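Local coordinates for FERM, RhoGEF and pleckstrin domain protein 2 (Danio rerio, PDB 6D21) that probably acts as a guanine nucleotide exchange factor for RAC1, with roles in semaphorin response and actin remodelling, its FERM domain being the part modelled here, at residues A209-Q214 / T224-K229. Numbering follows the deposited sequence.
Sequences AHMGLQ and TFNWSK
The indole of Trp227 lies across the type I turn Ala209-Gly212 and takes hold of it in two ways. At its edge, NE1 donates to His210 O at 2.9 Å; the oxygen is close to the ring plane, but the donor stands above the carbonyl plane, 54° out of it, well off a lone pair. Over one face sits Gly212: its CA is 3.6 Å from the centroid of the six-membered ring, a CH-pi contact nearly along the ring normal. Gly212 also has backbone angles that strongly favour glycine, and a side chain there would run into Phe225 O. Trp227 CG lies beside its own backbone N (chi1 -60°), which brings the ring back over the turn while the same residue's N donates to Met211 O at 3.0 Å, in the carbonyl plane.

Beyond the turn, along the chain, the backbones pair as an antiparallel ladder. Leu213 and Phe225 form the hydrogen-bonded pair, N to O in both directions, flanked by non-hydrogen-bonded Gly212-Asn226 and Gln214-Thr224. These are the strands of the hairpin 212-217/220-226, the third and fourth of the seven-stranded antiparallel PH-like fold that forms the C-terminal lobe of the FERM domain. Helix 263-281, which caps this fold, packs on the Trp227 side, where His277 meets the indole edge-to-face.

Apolar contact continues on the Leu213-Phe225 face: Leu213 CD1 reaches Trp227 CZ3 at 3.9 Å, the two side chains roughly perpendicular, and Leu213 also touches Phe240 and Ile242 of strand 239-244. On the other face Gln214 and Thr224 run side by side, and Gln214 NE2 donates to a water whose approach to Thr224 OG1 is doubtfully short. Thr224 CG2 meets Met211 CG at 3.9 Å, the methionine crossing it at about a right angle.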
loop_
_atom_site.group_PDB
_atom_site.type_symbol
_atom_site.label_atom_id
_atom_site.label_comp_id
_atom_site.label_asym_id
_atom_site.label_seq_id
_atom_site.Cartn_x
_atom_site.Cartn_y
_atom_site.Cartn_z
ATOM N N ALA A 209 -3.644 0.338 -10.530
ATOM C CA ALA A 209 -3.548 1.636 -9.878
ATOM C C ALA A 209 -4.669 2.541 -10.359
ATOM O O ALA A 209 -5.503 2.116 -11.160
ATOM C CB ALA A 209 -2.199 2.256 -10.151
ATOM N N HIS A 210 -4.682 3.789 -9.884
ATOM C CA HIS A 210 -5.815 4.692 -10.118
ATOM C C HIS A 210 -6.150 4.878 -11.595
ATOM O O HIS A 210 -7.307 5.119 -11.935
ATOM C CB HIS A 210 -5.559 6.070 -9.483
ATOM C CG HIS A 210 -4.309 6.735 -9.960
ATOM N ND1 HIS A 210 -4.265 7.517 -11.098
ATOM C CD2 HIS A 210 -3.055 6.736 -9.453
ATOM C CE1 HIS A 210 -3.034 7.967 -11.271
ATOM N NE2 HIS A 210 -2.280 7.503 -10.288
ATOM N N MET A 211 -5.149 4.747 -12.465
ATOM C CA MET A 211 -5.348 5.011 -13.895
ATOM C C MET A 211 -5.672 3.747 -14.692
ATOM O O MET A 211 -6.158 3.821 -15.825
ATOM C CB MET A 211 -4.101 5.673 -14.492
ATOM C CG MET A 211 -2.972 4.696 -14.872
ATOM S SD MET A 211 -2.159 3.782 -13.530
ATOM C CE MET A 211 -1.248 5.077 -12.682
ATOM N N GLY A 212 -5.364 2.584 -14.126
ATOM C CA GLY A 212 -5.574 1.343 -14.849
ATOM C C GLY A 212 -4.530 0.291 -14.544
ATOM O O GLY A 212 -4.001 0.250 -13.433
ATOM N N LEU A 213 -4.226 -0.570 -15.514
ATOM C CA LEU A 213 -3.294 -1.670 -15.234
ATOM C C LEU A 213 -1.869 -1.325 -15.658
ATOM O O LEU A 213 -1.649 -0.550 -16.591
ATOM C CB LEU A 213 -3.747 -2.964 -15.910
ATOM C CG LEU A 213 -4.687 -3.850 -15.083
ATOM C CD1 LEU A 213 -6.060 -3.213 -14.887
ATOM C CD2 LEU A 213 -4.835 -5.204 -15.714
ATOM N N GLN A 214 -0.902 -1.892 -14.956
ATOM C CA GLN A 214 0.493 -1.702 -15.321
ATOM C C GLN A 214 1.193 -3.038 -15.491
ATOM O O GLN A 214 0.813 -4.033 -14.881
ATOM C CB GLN A 214 1.226 -0.875 -14.276
ATOM C CG GLN A 214 0.727 0.525 -14.161
ATOM C CD GLN A 214 1.035 1.115 -12.800
ATOM O OE1 GLN A 214 1.256 0.387 -11.834
ATOM N NE2 GLN A 214 1.045 2.440 -12.715
ATOM N N THR A 224 1.390 0.664 -19.694
ATOM C CA THR A 224 0.235 1.111 -18.925
ATOM C C THR A 224 -1.033 1.092 -19.775
ATOM O O THR A 224 -1.100 1.745 -20.823
ATOM C CB THR A 224 0.436 2.535 -18.371
ATOM O OG1 THR A 224 1.516 2.538 -17.419
ATOM C CG2 THR A 224 -0.840 3.025 -17.691
ATOM N N PHE A 225 -2.036 0.344 -19.320
ATOM C CA PHE A 225 -3.334 0.300 -19.998
ATOM C C PHE A 225 -4.365 1.065 -19.193
ATOM O O PHE A 225 -4.826 0.599 -18.145
ATOM C CB PHE A 225 -3.783 -1.148 -20.208
ATOM C CG PHE A 225 -2.736 -2.003 -20.863
ATOM C CD1 PHE A 225 -2.397 -1.804 -22.191
ATOM C CD2 PHE A 225 -2.071 -2.988 -20.144
ATOM C CE1 PHE A 225 -1.419 -2.584 -22.806
ATOM C CE2 PHE A 225 -1.091 -3.771 -20.750
ATOM C CZ PHE A 225 -0.766 -3.564 -22.082
ATOM N N ASN A 226 -4.707 2.254 -19.675
ATOM C CA ASN A 226 -5.683 3.095 -19.008
ATOM C C ASN A 226 -7.036 2.433 -19.028
ATOM O O ASN A 226 -7.310 1.613 -19.906
ATOM C CB ASN A 226 -5.767 4.465 -19.674
ATOM C CG ASN A 226 -4.453 5.199 -19.653
ATOM O OD1 ASN A 226 -3.893 5.464 -18.589
ATOM N ND2 ASN A 226 -3.933 5.514 -20.835
ATOM N N TRP A 227 -7.882 2.788 -18.066
ATOM C CA TRP A 227 -9.234 2.243 -18.021
ATOM C C TRP A 227 -9.965 2.445 -19.338
ATOM O O TRP A 227 -10.696 1.562 -19.784
ATOM C CB TRP A 227 -10.051 2.877 -16.900
ATOM C CG TRP A 227 -9.501 2.693 -15.536
ATOM C CD1 TRP A 227 -9.132 3.680 -14.671
ATOM C CD2 TRP A 227 -9.250 1.450 -14.861
ATOM N NE1 TRP A 227 -8.678 3.134 -13.495
ATOM C CE2 TRP A 227 -8.736 1.768 -13.587
ATOM C CE3 TRP A 227 -9.412 0.107 -15.208
ATOM C CZ2 TRP A 227 -8.388 0.789 -12.655
ATOM C CZ3 TRP A 227 -9.059 -0.867 -14.278
ATOM C CH2 TRP A 227 -8.557 -0.521 -13.021
ATOM N N SER A 228 -9.770 3.615 -19.947
ATOM C CA SER A 228 -10.442 3.952 -21.204
ATOM C C SER A 228 -10.072 2.981 -22.326
ATOM O O SER A 228 -10.858 2.764 -23.255
ATOM C CB SER A 228 -10.100 5.382 -21.634
ATOM O OG SER A 228 -8.707 5.502 -21.879
ATOM N N LYS A 229 -8.873 2.404 -22.238
ATOM C CA LYS A 229 -8.397 1.471 -23.257
ATOM C C LYS A 229 -8.774 0.020 -22.973
ATOM O O LYS A 229 -8.586 -0.844 -23.822
ATOM C CB LYS A 229 -6.881 1.581 -23.412
ATOM C CG LYS A 229 -6.420 2.959 -23.853
ATOM C CD LYS A 229 -4.904 3.033 -23.979
ATOM C CE LYS A 229 -4.486 4.188 -24.886
ATOM N NZ LYS A 229 -5.491 4.472 -25.958
HETATM O O HOH W 1 1.447 3.939 -15.341
#